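Local coordinates for protein TRAP dicarboxylate transporter, DctP subunit (Sulfurospirillum deleyianum, PDB 4OVS) that probably binds succinate and related C4-dicarboxylates in the periplasm and hands them to a TRAP-type uptake system, at residues Lys29-Val34 against His85-Ser90; Pro107-Asp112 against Ala311-Phe316; Ala139-Asp144 against Gln258-Ala263; Asn209-Phe214 against Leu273-Met278; Leu226-His231 against Ile294-Pro299. One frame throughout, in Å; residues are numbered along the deposited sequence.

All five contacts join up through neighbouring atoms, and three approach the succinate pocket. Interaction 1 meets interaction 3 where M88 CE lies 3.9 Å from W143 CH2, and the side chains of M88 and W143 stand about 7 and 9 Å from the succinate. V34 CG1 packs 3.6 Å from OD1 of N213, the residue of interaction 4 that binds succinate. Interaction 4 continues into interaction 5 through F214 CE2 and L226 CD2, 3.9 Å apart. Interaction 2, away from the site, touches interaction 5 where F108 CD2 comes 3.5 Å from H231 O. Interactions 1 and 5, their centres 30 Å apart, lie on opposite sides of the chain's centre.

Interaction 1. Residues Lys29-Val34 against His85-Ser90; sequences KVTHVV and HIAMPS
K29 and H85 open a parallel strand pairing, 26-31 beside 86-87, in the mixed sheet of this TRAP solute-binding protein. Three residues carry most of it: K29, H85 and V30. K29 uses its backbone at both ends. Its N-H gives a bond to H85 ND1 (3.0 Å, 159°), reaching the imidazole from a direction tilted 35° out of the ring plane, while the aliphatic K29 CG lies near CE1 of the same ring. Its carbonyl O accepts from H85 N at 3.0 Å, almost in line with C=O, and more weakly from I86 N at 3.3 Å. H85 thus exchanges two bonds with one residue, accepting at ND1 and donating from N, and its ring stacks on F244. Replacing H85 by an alanine would probably leave K29 N without its acceptor and F244 without its stacking partner. Two residues further on, T31 N binds I86 O at 3.0 Å, which sets V30 beside I86. With V30 CG1 anti to the backbone N (chi1 -180°), the two methyls divide the work: CG2 packs against I86 CB at 3.9 Å, and CG1 meets the terminal CE of selenomethionine M88 at 3.7 Å. M88 O bonds K40 of the succinate site. Past the direct bonds the strands part, and a water bridges them, donating to T31 O (2.7 Å) and accepting from M88 N (2.9 Å).

Interaction 2. Residues Pro107-Asp112 against Ala311-Phe316; sequences PFIFRD and AIYPQF
The hydroxyl of Y313 reaches across to the backbone of P107 and makes the one direct polar link between these loops. Y313 OH donates to P107 O at 2.8 Å; the acceptor lies in the plane of the ring at its edge, whereas the donor stands 42° above the carbonyl plane, so the bond is well placed for the phenol but not on a carbonyl lone pair. Around it the packing is close. I109 CB comes within 3.7 Å of Y313 OH, and I109 CD1 lies 4.1 Å from ring atom CE2. I312 CD1 meets P107 CD at 3.7 Å; the nearly straight chi2 of I312 (174°) extends that methyl toward P107. Helix 317-330 adds I325 beside both I109 and Y313. The other side is looser: A311, P314 and Q315 are exposed and lie well away from 107-112, and R111 turns out to solvent while still binding V331 O through NH2. Beyond it D112 bonds H115 N through OD1. The contact joins the loop that leads to this N-cap of helix 113-120 to the turn between helices 299-310 and 317-330, the C-terminal helical part of the solute-binding fold.

Interaction 3. Residues Ala139-Asp144 against Gln258-Ala263; sequences ALDYWD and QAMKEA
Carrying W143 toward M260 and A263, strand 139-144 runs nearly parallel to helix 258-263, at 15° between their directions and 9.3 Å between their axes, with D141 and K261 the closest pair of CA atoms at 7.8 Å. Selenomethionine M260 sits at the centre. Its CG, anti to the backbone N (chi1 -171°), lies 4.0 Å from L140 CD1, and bends at chi2 and chi3 then bring SE 3.9 Å from W143 CZ2. This is a Met-aromatic contact of oblique kind, SE being 63° off the normal of the six-membered ring. Such packing of a helix on a sheet belongs to the alpha/beta fold of solute-binding proteins; here the backbones of L140 and D141 both bond V238, consistent with a beta bulge that lets both neighbours point at the helix. D141 OD2 lies 4.1 Å from M260 CG. The polar ends converge on T264, one helical turn after M260: its OG1 is hydrogen-bonded with D141 OD2, W143 NE1 and M260 O. A263 CB lies 4.4 Å from W143 CZ2, across the ring plane from SE.

Interaction 4. Residues Asn209-Phe214 against Leu273-Met278; sequences NPLSNF and LDDEDM
M278 and L211 bring the first turn of the short helix 211-216 against the long helix 253-289, a helix-helix contact beside the succinate pocket. The selenomethionine can be followed outward. Its CB meets L211 CB at 3.7 Å, CG passes 4.0 Å from S212 CA, and after the bend at chi2 (-68°) SE runs by L211 O at 4.1 Å, so the chain lies along the turn's backbone. L211 reaches the other way, its CD1 3.9 Å from D275 O. D274, CG anti to its own N (chi1 -161°), sets OD2 just 2.9 Å from S212 CB, a very tight approach with no bond to S212 OG. The early N-H groups of the helix, which would tend to favour the ionised form of the nearby carboxylates, are joined to them through water. One water accepts from L211 N and lies beside D275 OD1; the other, held weakly by S212 N, sits between two acids, 2.9 Å from D274 OD2 and 3.0 Å from D275 OD1.

Interaction 5. Residues Leu226-His231 against Ile294-Pro299; sequences LTLSNH and IHTLTP
With chi1 of T227 at -64°, CG2 stands anti to the backbone N and points to L297, while OG1 lies beside that N and near H295, whose chi1 of -48° swings the imidazole slantwise across it. The frame is a parallel pairing of strands 225-227 and 293-295 in the large sheet. H295 bonds both ways: its N donates to L226 O (2.7 Å), its O accepts from L228 N (2.9 Å), each nearly straight. T227 CG2 packs on L297 CD2 at 3.7 Å, with OG1 3.9 Å from H295 CD2. The polar ends are settled outside, T227 OG1 on I157 O and H295 NE2 on D225. With an alanine at T227, I157 O would probably lose its mate and L297 CD2 the methyl it rests on. L228 CD1 packs against I294 CG2 at 4.1 Å. L228 centres an inverse gamma turn, S229 N to T227 O at 2.7 Å, and where the strands separate a water donates to L228 O and accepts from L297 N, 2.6 Å from each.

Interaction 1. Residues Lys29-Val34 against His85-Ser90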
# COMPACT_ATOMS: atom_id res chain seq x y z
N LYS A 29 -10.07 -14.57 11.18
CA LYS A 29 -9.09 -14.85 10.15
C LYS A 29 -8.78 -13.54 9.48
O LYS A 29 -9.67 -12.93 8.86
CB LYS A 29 -9.64 -15.86 9.13
CG LYS A 29 -10.22 -17.10 9.80
CD LYS A 29 -10.32 -18.27 8.87
CE LYS A 29 -11.58 -18.28 8.04
NZ LYS A 29 -11.63 -19.54 7.20
N VAL A 30 -7.53 -13.12 9.61
CA VAL A 30 -6.99 -11.93 8.94
C VAL A 30 -6.17 -12.37 7.73
O VAL A 30 -5.41 -13.33 7.81
CB VAL A 30 -6.03 -11.12 9.86
CG1 VAL A 30 -5.54 -9.97 9.10
CG2 VAL A 30 -6.70 -10.65 11.13
N THR A 31 -6.31 -11.66 6.61
CA THR A 31 -5.64 -12.05 5.39
C THR A 31 -4.97 -10.83 4.82
O THR A 31 -5.58 -9.80 4.75
CB THR A 31 -6.63 -12.65 4.38
OG1 THR A 31 -5.96 -13.05 3.20
CG2 THR A 31 -7.77 -11.65 3.98
N HIS A 32 -3.70 -10.96 4.46
CA HIS A 32 -2.97 -9.92 3.71
C HIS A 32 -1.84 -10.52 2.85
O HIS A 32 -1.56 -11.74 2.94
CB HIS A 32 -2.44 -8.83 4.67
CG HIS A 32 -1.35 -9.27 5.59
ND1 HIS A 32 -0.04 -9.42 5.17
CD2 HIS A 32 -1.34 -9.50 6.93
CE1 HIS A 32 0.71 -9.77 6.20
NE2 HIS A 32 -0.05 -9.81 7.28
N VAL A 33 -1.23 -9.67 2.02
CA VAL A 33 -0.36 -10.08 0.96
C VAL A 33 1.14 -9.78 1.18
O VAL A 33 1.97 -10.11 0.32
CB VAL A 33 -0.80 -9.43 -0.40
CG1 VAL A 33 -2.29 -9.75 -0.75
CG2 VAL A 33 -0.60 -7.94 -0.38
N VAL A 34 1.47 -9.11 2.28
CA VAL A 34 2.83 -8.75 2.63
C VAL A 34 3.55 -9.66 3.65
O VAL A 34 2.98 -10.60 4.22
CB VAL A 34 2.94 -7.27 3.20
CG1 VAL A 34 2.40 -6.25 2.22
CG2 VAL A 34 2.32 -7.13 4.56
N HIS A 85 -12.22 -12.34 7.33
CA HIS A 85 -12.89 -11.44 8.23
C HIS A 85 -12.30 -10.06 8.23
O HIS A 85 -13.01 -9.07 8.35
CB HIS A 85 -12.84 -12.05 9.62
CG HIS A 85 -13.40 -13.43 9.67
ND1 HIS A 85 -13.00 -14.37 10.59
CD2 HIS A 85 -14.37 -14.01 8.93
CE1 HIS A 85 -13.71 -15.48 10.42
NE2 HIS A 85 -14.55 -15.28 9.42
N ILE A 86 -10.98 -9.98 8.15
CA ILE A 86 -10.27 -8.71 8.28
C ILE A 86 -9.17 -8.65 7.24
O ILE A 86 -8.45 -9.62 7.00
CB ILE A 86 -9.69 -8.50 9.71
CG1 ILE A 86 -10.82 -8.50 10.73
CG2 ILE A 86 -8.99 -7.16 9.83
CD1 ILE A 86 -10.44 -8.23 12.12
N ALA A 87 -9.11 -7.52 6.54
CA ALA A 87 -8.08 -7.28 5.57
C ALA A 87 -7.49 -5.85 5.70
O ALA A 87 -8.04 -4.98 6.43
CB ALA A 87 -8.59 -7.52 4.20
N MSE A 88 -6.36 -5.60 5.03
CA MSE A 88 -5.74 -4.27 5.04
C MSE A 88 -5.21 -3.84 3.68
O MSE A 88 -4.01 -3.62 3.51
CB MSE A 88 -4.66 -4.21 6.07
CG MSE A 88 -5.07 -4.53 7.47
SE MSE A 88 -4.79 -6.44 7.87
CE MSE A 88 -5.03 -6.36 9.77
N PRO A 89 -6.09 -3.77 2.69
CA PRO A 89 -5.71 -3.55 1.29
C PRO A 89 -5.13 -2.19 1.04
O PRO A 89 -5.51 -1.26 1.73
CB PRO A 89 -7.05 -3.68 0.55
CG PRO A 89 -7.88 -4.47 1.46
CD PRO A 89 -7.52 -4.05 2.83
N SER A 90 -4.21 -2.05 0.09
CA SER A 90 -3.71 -0.71 -0.25
C SER A 90 -4.82 0.08 -0.96
O SER A 90 -5.77 -0.49 -1.47
CB SER A 90 -2.49 -0.78 -1.13
OG SER A 90 -2.86 -1.21 -2.42
O HOH W 1 -5.39 -7.62 3.14

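Interaction 2. Residues Pro107-Asp112 against Ala311-Phe316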
# COMPACT_ATOMS: atom_id res chain seq x y z
N PRO A 107 0.39 10.99 -8.46
CA PRO A 107 1.82 11.22 -8.23
C PRO A 107 2.13 12.58 -7.60
O PRO A 107 1.66 13.60 -8.05
CB PRO A 107 2.44 11.08 -9.62
CG PRO A 107 1.30 11.14 -10.59
CD PRO A 107 0.09 10.65 -9.85
N PHE A 108 2.90 12.55 -6.51
CA PHE A 108 3.31 13.75 -5.80
C PHE A 108 2.19 14.52 -5.10
O PHE A 108 2.38 15.67 -4.75
CB PHE A 108 4.06 14.71 -6.72
CG PHE A 108 5.36 14.15 -7.21
CD1 PHE A 108 6.49 14.22 -6.42
CD2 PHE A 108 5.44 13.53 -8.44
CE1 PHE A 108 7.70 13.69 -6.85
CE2 PHE A 108 6.66 12.99 -8.88
CZ PHE A 108 7.79 13.07 -8.08
N ILE A 109 1.06 13.87 -4.83
CA ILE A 109 -0.04 14.55 -4.15
C ILE A 109 0.29 14.85 -2.67
O ILE A 109 -0.09 15.89 -2.13
CB ILE A 109 -1.39 13.76 -4.30
CG1 ILE A 109 -2.57 14.57 -3.75
CG2 ILE A 109 -1.35 12.45 -3.58
CD1 ILE A 109 -3.38 15.27 -4.78
N PHE A 110 1.04 13.97 -2.02
CA PHE A 110 1.39 14.16 -0.61
C PHE A 110 2.82 14.71 -0.49
O PHE A 110 3.76 14.09 -1.02
CB PHE A 110 1.28 12.85 0.20
CG PHE A 110 -0.13 12.30 0.32
CD1 PHE A 110 -1.10 12.95 1.09
CD2 PHE A 110 -0.49 11.14 -0.31
CE1 PHE A 110 -2.40 12.44 1.20
CE2 PHE A 110 -1.79 10.63 -0.22
CZ PHE A 110 -2.75 11.30 0.54
N ARG A 111 3.00 15.83 0.22
CA ARG A 111 4.29 16.52 0.34
C ARG A 111 5.21 15.81 1.28
O ARG A 111 6.42 15.91 1.15
CB ARG A 111 4.11 17.92 0.91
CG ARG A 111 3.24 18.82 0.12
CD ARG A 111 3.34 20.23 0.64
NE ARG A 111 2.88 20.38 2.02
CZ ARG A 111 1.60 20.43 2.39
NH1 ARG A 111 0.62 20.30 1.50
NH2 ARG A 111 1.28 20.60 3.67
N ASP A 112 4.65 15.14 2.28
CA ASP A 112 5.44 14.50 3.32
C ASP A 112 4.47 13.83 4.26
O ASP A 112 3.27 13.81 3.97
CB ASP A 112 6.36 15.50 4.02
CG ASP A 112 5.65 16.75 4.48
OD1 ASP A 112 4.43 16.72 4.74
OD2 ASP A 112 6.32 17.80 4.61
N ALA A 311 0.91 15.99 -14.93
CA ALA A 311 0.14 16.34 -16.11
C ALA A 311 -1.09 15.46 -16.27
O ALA A 311 -2.00 15.79 -17.01
CB ALA A 311 1.02 16.26 -17.38
N ILE A 312 -1.12 14.35 -15.54
CA ILE A 312 -2.23 13.41 -15.66
C ILE A 312 -3.47 13.81 -14.83
O ILE A 312 -4.55 13.22 -15.01
CB ILE A 312 -1.78 12.00 -15.24
CG1 ILE A 312 -1.68 11.89 -13.71
CG2 ILE A 312 -0.42 11.62 -15.89
CD1 ILE A 312 -1.40 10.48 -13.23
N TYR A 313 -3.33 14.77 -13.91
CA TYR A 313 -4.41 15.04 -12.94
C TYR A 313 -5.76 15.34 -13.63
O TYR A 313 -6.81 14.83 -13.21
CB TYR A 313 -4.05 16.21 -12.01
CG TYR A 313 -3.12 15.93 -10.83
CD1 TYR A 313 -2.15 14.94 -10.88
CD2 TYR A 313 -3.20 16.70 -9.68
CE1 TYR A 313 -1.29 14.71 -9.79
CE2 TYR A 313 -2.35 16.48 -8.60
CZ TYR A 313 -1.39 15.49 -8.66
OH TYR A 313 -0.57 15.30 -7.56
N PRO A 314 -5.75 16.17 -14.68
CA PRO A 314 -7.05 16.55 -15.24
C PRO A 314 -7.85 15.39 -15.82
O PRO A 314 -9.08 15.42 -15.82
CB PRO A 314 -6.68 17.55 -16.33
CG PRO A 314 -5.46 18.22 -15.78
CD PRO A 314 -4.69 17.12 -15.07
N GLN A 315 -7.18 14.37 -16.33
CA GLN A 315 -7.85 13.16 -16.79
C GLN A 315 -8.79 12.60 -15.71
O GLN A 315 -9.71 11.84 -16.02
CB GLN A 315 -6.81 12.08 -17.13
CG GLN A 315 -5.67 12.53 -18.03
CD GLN A 315 -4.76 11.38 -18.39
OE1 GLN A 315 -5.16 10.21 -18.31
NE2 GLN A 315 -3.53 11.69 -18.76
N PHE A 316 -8.55 12.97 -14.45
CA PHE A 316 -9.23 12.34 -13.32
C PHE A 316 -10.16 13.28 -12.51
O PHE A 316 -10.70 12.86 -11.48
CB PHE A 316 -8.18 11.70 -12.40
CG PHE A 316 -7.40 10.62 -13.06
CD1 PHE A 316 -7.90 9.34 -13.11
CD2 PHE A 316 -6.20 10.89 -13.68
CE1 PHE A 316 -7.19 8.33 -13.76
CE2 PHE A 316 -5.48 9.89 -14.32
CZ PHE A 316 -5.97 8.61 -14.35

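Interaction 3. Residues Ala139-Asp144 against Gln258-Ala263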
# COMPACT_ATOMS: atom_id res chain seq x y z
N ALA A 139 -15.25 -0.11 7.42
CA ALA A 139 -14.00 0.64 7.32
C ALA A 139 -13.52 1.07 8.68
O ALA A 139 -14.25 1.73 9.41
CB ALA A 139 -14.21 1.87 6.44
N LEU A 140 -12.28 0.75 9.02
CA LEU A 140 -11.75 1.15 10.30
C LEU A 140 -10.69 2.23 10.05
O LEU A 140 -11.03 3.31 9.59
CB LEU A 140 -11.20 -0.06 11.06
CG LEU A 140 -12.17 -1.14 11.47
CD1 LEU A 140 -11.48 -2.37 12.03
CD2 LEU A 140 -13.09 -0.62 12.50
N ASP A 141 -9.40 1.93 10.29
CA ASP A 141 -8.36 2.97 10.33
C ASP A 141 -7.41 2.95 9.13
O ASP A 141 -7.24 1.95 8.49
CB ASP A 141 -7.40 2.71 11.50
CG ASP A 141 -8.00 2.98 12.85
OD1 ASP A 141 -8.54 4.10 13.03
OD2 ASP A 141 -7.91 2.06 13.73
N TYR A 142 -6.72 4.06 8.88
CA TYR A 142 -5.63 4.05 7.92
C TYR A 142 -4.30 3.66 8.55
O TYR A 142 -3.97 4.13 9.67
CB TYR A 142 -5.47 5.42 7.29
CG TYR A 142 -6.66 5.87 6.46
CD1 TYR A 142 -6.86 5.34 5.21
CD2 TYR A 142 -7.53 6.84 6.91
CE1 TYR A 142 -7.91 5.75 4.42
CE2 TYR A 142 -8.61 7.26 6.12
CZ TYR A 142 -8.79 6.71 4.87
OH TYR A 142 -9.85 7.10 4.05
N TRP A 143 -3.56 2.83 7.81
CA TRP A 143 -2.19 2.40 8.09
C TRP A 143 -1.22 2.89 7.01
O TRP A 143 -1.63 3.12 5.88
CB TRP A 143 -2.12 0.88 8.14
CG TRP A 143 -2.68 0.23 9.36
CD1 TRP A 143 -3.46 0.79 10.32
CD2 TRP A 143 -2.54 -1.15 9.72
NE1 TRP A 143 -3.77 -0.14 11.29
CE2 TRP A 143 -3.21 -1.34 10.94
CE3 TRP A 143 -1.86 -2.24 9.14
CZ2 TRP A 143 -3.22 -2.57 11.61
CZ3 TRP A 143 -1.87 -3.43 9.81
CH2 TRP A 143 -2.53 -3.60 11.03
N ASP A 144 0.08 3.03 7.37
CA ASP A 144 1.12 3.65 6.54
C ASP A 144 2.04 2.54 5.98
O ASP A 144 2.34 1.59 6.70
CB ASP A 144 2.01 4.52 7.45
CG ASP A 144 3.07 5.28 6.70
OD1 ASP A 144 3.01 5.41 5.46
OD2 ASP A 144 3.99 5.81 7.38
N GLN A 258 -10.77 -2.15 20.42
CA GLN A 258 -9.70 -1.56 21.17
C GLN A 258 -8.36 -2.13 20.62
O GLN A 258 -7.42 -1.40 20.30
CB GLN A 258 -9.87 -1.83 22.67
CG GLN A 258 -8.77 -1.18 23.48
CD GLN A 258 -8.75 -1.57 24.95
OE1 GLN A 258 -9.79 -1.69 25.60
NE2 GLN A 258 -7.55 -1.72 25.48
N ALA A 259 -8.32 -3.45 20.44
CA ALA A 259 -7.18 -4.12 19.84
C ALA A 259 -6.75 -3.43 18.55
O ALA A 259 -5.57 -3.12 18.37
CB ALA A 259 -7.51 -5.51 19.59
N MSE A 260 -7.69 -3.14 17.68
CA MSE A 260 -7.34 -2.49 16.42
C MSE A 260 -6.81 -1.07 16.57
O MSE A 260 -5.87 -0.68 15.85
CB MSE A 260 -8.49 -2.49 15.44
CG MSE A 260 -8.07 -2.02 14.03
SE MSE A 260 -6.70 -3.18 13.20
CE MSE A 260 -7.82 -4.71 12.81
N LYS A 261 -7.43 -0.28 17.46
CA LYS A 261 -6.94 1.06 17.76
C LYS A 261 -5.45 1.05 18.19
O LYS A 261 -4.63 1.80 17.68
CB LYS A 261 -7.82 1.69 18.86
CG LYS A 261 -7.54 3.18 19.12
CD LYS A 261 -8.25 3.66 20.41
CE LYS A 261 -8.02 5.14 20.74
NZ LYS A 261 -8.62 6.12 19.75
N GLU A 262 -5.13 0.21 19.15
CA GLU A 262 -3.78 0.07 19.64
C GLU A 262 -2.82 -0.35 18.53
O GLU A 262 -1.71 0.17 18.41
CB GLU A 262 -3.76 -0.93 20.79
CG GLU A 262 -4.49 -0.45 21.96
CD GLU A 262 -4.41 -1.37 23.17
OE1 GLU A 262 -3.49 -2.21 23.23
OE2 GLU A 262 -5.26 -1.22 24.07
N ALA A 263 -3.29 -1.25 17.67
CA ALA A 263 -2.49 -1.82 16.62
C ALA A 263 -2.20 -0.79 15.53
O ALA A 263 -1.13 -0.79 14.93
CB ALA A 263 -3.18 -3.06 16.01

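Interaction 4. Residues Asn209-Phe214 against Leu273-Met278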
# COMPACT_ATOMS: atom_id res chain seq x y z
N ASN A 209 7.75 0.60 -5.61
CA ASN A 209 7.48 0.05 -4.29
C ASN A 209 7.97 0.94 -3.18
O ASN A 209 8.93 1.68 -3.35
CB ASN A 209 8.17 -1.29 -4.09
CG ASN A 209 7.69 -2.34 -5.05
OD1 ASN A 209 8.28 -2.52 -6.11
ND2 ASN A 209 6.60 -2.98 -4.74
N PRO A 210 7.32 0.86 -2.02
CA PRO A 210 7.92 1.41 -0.83
C PRO A 210 9.10 0.51 -0.42
O PRO A 210 9.13 -0.62 -0.85
CB PRO A 210 6.78 1.37 0.18
CG PRO A 210 5.91 0.30 -0.29
CD PRO A 210 6.01 0.24 -1.75
N LEU A 211 10.06 1.03 0.32
CA LEU A 211 11.29 0.29 0.65
C LEU A 211 10.97 -0.96 1.44
O LEU A 211 11.68 -1.97 1.35
CB LEU A 211 12.30 1.17 1.43
CG LEU A 211 12.89 2.32 0.63
CD1 LEU A 211 14.02 3.00 1.43
CD2 LEU A 211 13.41 1.83 -0.72
N SER A 212 9.87 -0.91 2.19
CA SER A 212 9.43 -2.02 3.02
C SER A 212 9.19 -3.28 2.18
O SER A 212 9.75 -4.34 2.41
CB SER A 212 8.12 -1.58 3.73
OG SER A 212 7.08 -1.29 2.75
N ASN A 213 8.36 -3.16 1.15
CA ASN A 213 8.10 -4.28 0.26
C ASN A 213 9.30 -4.64 -0.63
O ASN A 213 9.54 -5.82 -0.91
CB ASN A 213 6.89 -3.98 -0.60
CG ASN A 213 5.59 -4.00 0.18
OD1 ASN A 213 5.49 -4.59 1.27
ND2 ASN A 213 4.58 -3.40 -0.38
N PHE A 214 10.03 -3.64 -1.07
CA PHE A 214 11.18 -3.83 -1.95
C PHE A 214 12.17 -4.81 -1.33
O PHE A 214 12.64 -5.70 -2.01
CB PHE A 214 11.85 -2.49 -2.25
CG PHE A 214 12.89 -2.55 -3.32
CD1 PHE A 214 12.52 -2.66 -4.65
CD2 PHE A 214 14.23 -2.44 -3.00
CE1 PHE A 214 13.49 -2.72 -5.66
CE2 PHE A 214 15.22 -2.51 -4.01
CZ PHE A 214 14.85 -2.63 -5.33
N LEU A 273 9.96 4.33 11.62
CA LEU A 273 11.29 3.72 11.62
C LEU A 273 11.72 3.10 10.30
O LEU A 273 12.93 2.83 10.07
CB LEU A 273 11.31 2.62 12.68
CG LEU A 273 11.15 3.08 14.14
CD1 LEU A 273 10.84 1.93 15.05
CD2 LEU A 273 12.41 3.82 14.62
N ASP A 274 10.76 2.78 9.45
CA ASP A 274 11.00 1.76 8.43
C ASP A 274 11.94 2.21 7.30
O ASP A 274 12.75 1.41 6.84
CB ASP A 274 9.66 1.30 7.85
CG ASP A 274 9.75 -0.03 7.13
OD1 ASP A 274 10.24 -1.01 7.74
OD2 ASP A 274 9.29 -0.10 5.97
N ASP A 275 11.84 3.46 6.85
CA ASP A 275 12.61 3.88 5.68
C ASP A 275 14.11 3.85 5.99
O ASP A 275 14.91 3.44 5.16
CB ASP A 275 12.21 5.28 5.20
CG ASP A 275 11.04 5.28 4.19
OD1 ASP A 275 10.55 4.20 3.77
OD2 ASP A 275 10.60 6.40 3.80
N GLU A 276 14.49 4.28 7.20
CA GLU A 276 15.89 4.33 7.58
C GLU A 276 16.42 2.91 7.69
O GLU A 276 17.47 2.61 7.13
CB GLU A 276 16.11 5.08 8.89
CG GLU A 276 17.58 5.24 9.27
CD GLU A 276 18.19 4.01 9.94
OE1 GLU A 276 17.50 3.28 10.68
OE2 GLU A 276 19.41 3.79 9.73
N ASP A 277 15.68 2.06 8.39
CA ASP A 277 16.09 0.67 8.52
C ASP A 277 16.21 -0.02 7.14
O ASP A 277 17.18 -0.69 6.87
CB ASP A 277 15.06 -0.06 9.38
CG ASP A 277 15.46 -1.49 9.69
OD1 ASP A 277 16.67 -1.80 9.69
OD2 ASP A 277 14.54 -2.30 9.95
N MSE A 278 15.19 0.12 6.29
CA MSE A 278 15.18 -0.59 5.01
C MSE A 278 16.30 -0.04 4.09
O MSE A 278 16.93 -0.80 3.32
CB MSE A 278 13.79 -0.46 4.37
CG MSE A 278 12.72 -1.17 5.18
SE MSE A 278 13.07 -3.11 5.06
CE MSE A 278 13.44 -3.60 6.92
O HOH W 2 9.61 3.89 1.20
O HOH W 3 9.04 1.60 3.68

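Interaction 5. Residues Leu226-His231 against Ile294-Pro299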
# COMPACT_ATOMS: atom_id res chain seq x y z
N LEU A 226 17.79 0.92 -8.45
CA LEU A 226 16.75 1.54 -7.62
C LEU A 226 16.92 3.05 -7.56
O LEU A 226 18.01 3.56 -7.26
CB LEU A 226 16.80 0.99 -6.18
CG LEU A 226 15.86 1.66 -5.18
CD1 LEU A 226 14.43 1.35 -5.44
CD2 LEU A 226 16.21 1.23 -3.74
N THR A 227 15.84 3.78 -7.84
CA THR A 227 15.87 5.23 -7.78
C THR A 227 14.97 5.74 -6.67
O THR A 227 13.78 5.43 -6.62
CB THR A 227 15.46 5.85 -9.13
OG1 THR A 227 16.43 5.49 -10.11
CG2 THR A 227 15.40 7.34 -9.06
N LEU A 228 15.54 6.52 -5.77
CA LEU A 228 14.76 7.06 -4.64
C LEU A 228 13.91 8.24 -5.12
O LEU A 228 14.18 9.40 -4.86
CB LEU A 228 15.67 7.41 -3.46
CG LEU A 228 16.50 6.23 -2.94
CD1 LEU A 228 17.43 6.63 -1.84
CD2 LEU A 228 15.67 5.10 -2.45
N SER A 229 12.87 7.90 -5.87
CA SER A 229 12.02 8.87 -6.54
C SER A 229 10.91 9.45 -5.67
O SER A 229 10.48 10.56 -5.88
CB SER A 229 11.41 8.22 -7.78
OG SER A 229 10.81 6.99 -7.45
N ASN A 230 10.42 8.69 -4.71
CA ASN A 230 9.40 9.24 -3.83
C ASN A 230 8.25 9.84 -4.60
O ASN A 230 7.69 10.83 -4.22
CB ASN A 230 10.02 10.33 -2.95
CG ASN A 230 10.93 9.77 -1.90
OD1 ASN A 230 10.48 9.13 -0.97
ND2 ASN A 230 12.22 9.98 -2.06
N HIS A 231 7.85 9.20 -5.68
CA HIS A 231 7.03 9.89 -6.65
C HIS A 231 5.54 9.70 -6.37
O HIS A 231 4.73 10.44 -6.90
CB HIS A 231 7.40 9.39 -8.04
CG HIS A 231 7.12 7.95 -8.21
ND1 HIS A 231 8.04 6.97 -7.88
CD2 HIS A 231 6.00 7.30 -8.59
CE1 HIS A 231 7.50 5.78 -8.09
NE2 HIS A 231 6.26 5.96 -8.51
N ILE A 294 22.00 2.24 -6.33
CA ILE A 294 20.95 3.09 -5.76
C ILE A 294 21.17 4.54 -6.21
O ILE A 294 22.24 5.10 -6.03
CB ILE A 294 20.97 2.98 -4.25
CG1 ILE A 294 20.91 1.51 -3.87
CG2 ILE A 294 19.85 3.81 -3.57
CD1 ILE A 294 21.21 1.25 -2.42
N HIS A 295 20.17 5.16 -6.82
CA HIS A 295 20.34 6.51 -7.36
C HIS A 295 19.44 7.46 -6.65
O HIS A 295 18.29 7.16 -6.44
CB HIS A 295 19.99 6.57 -8.83
CG HIS A 295 20.60 5.48 -9.63
ND1 HIS A 295 21.90 5.52 -10.07
CD2 HIS A 295 20.10 4.30 -10.06
CE1 HIS A 295 22.18 4.42 -10.74
NE2 HIS A 295 21.10 3.66 -10.75
N THR A 296 19.98 8.63 -6.31
CA THR A 296 19.23 9.69 -5.70
C THR A 296 19.07 10.81 -6.73
O THR A 296 19.90 10.96 -7.58
CB THR A 296 19.96 10.23 -4.48
OG1 THR A 296 21.18 10.81 -4.89
CG2 THR A 296 20.26 9.14 -3.52
N LEU A 297 18.00 11.59 -6.64
CA LEU A 297 17.72 12.57 -7.68
C LEU A 297 18.19 13.98 -7.32
O LEU A 297 18.19 14.38 -6.16
CB LEU A 297 16.22 12.60 -8.00
CG LEU A 297 15.60 11.31 -8.53
CD1 LEU A 297 14.11 11.51 -8.73
CD2 LEU A 297 16.25 10.84 -9.82
N THR A 298 18.58 14.74 -8.33
CA THR A 298 18.87 16.14 -8.13
C THR A 298 17.54 16.88 -8.14
O THR A 298 16.54 16.36 -8.63
CB THR A 298 19.75 16.68 -9.24
OG1 THR A 298 19.01 16.71 -10.47
CG2 THR A 298 21.00 15.81 -9.41
N PRO A 299 17.51 18.08 -7.58
CA PRO A 299 16.25 18.85 -7.62
C PRO A 299 15.78 19.04 -9.07
O PRO A 299 14.58 19.05 -9.37
CB PRO A 299 16.64 20.18 -6.98
CG PRO A 299 17.82 19.86 -6.10
CD PRO A 299 18.57 18.78 -6.84
O HOH W 4 16.31 10.89 -4.78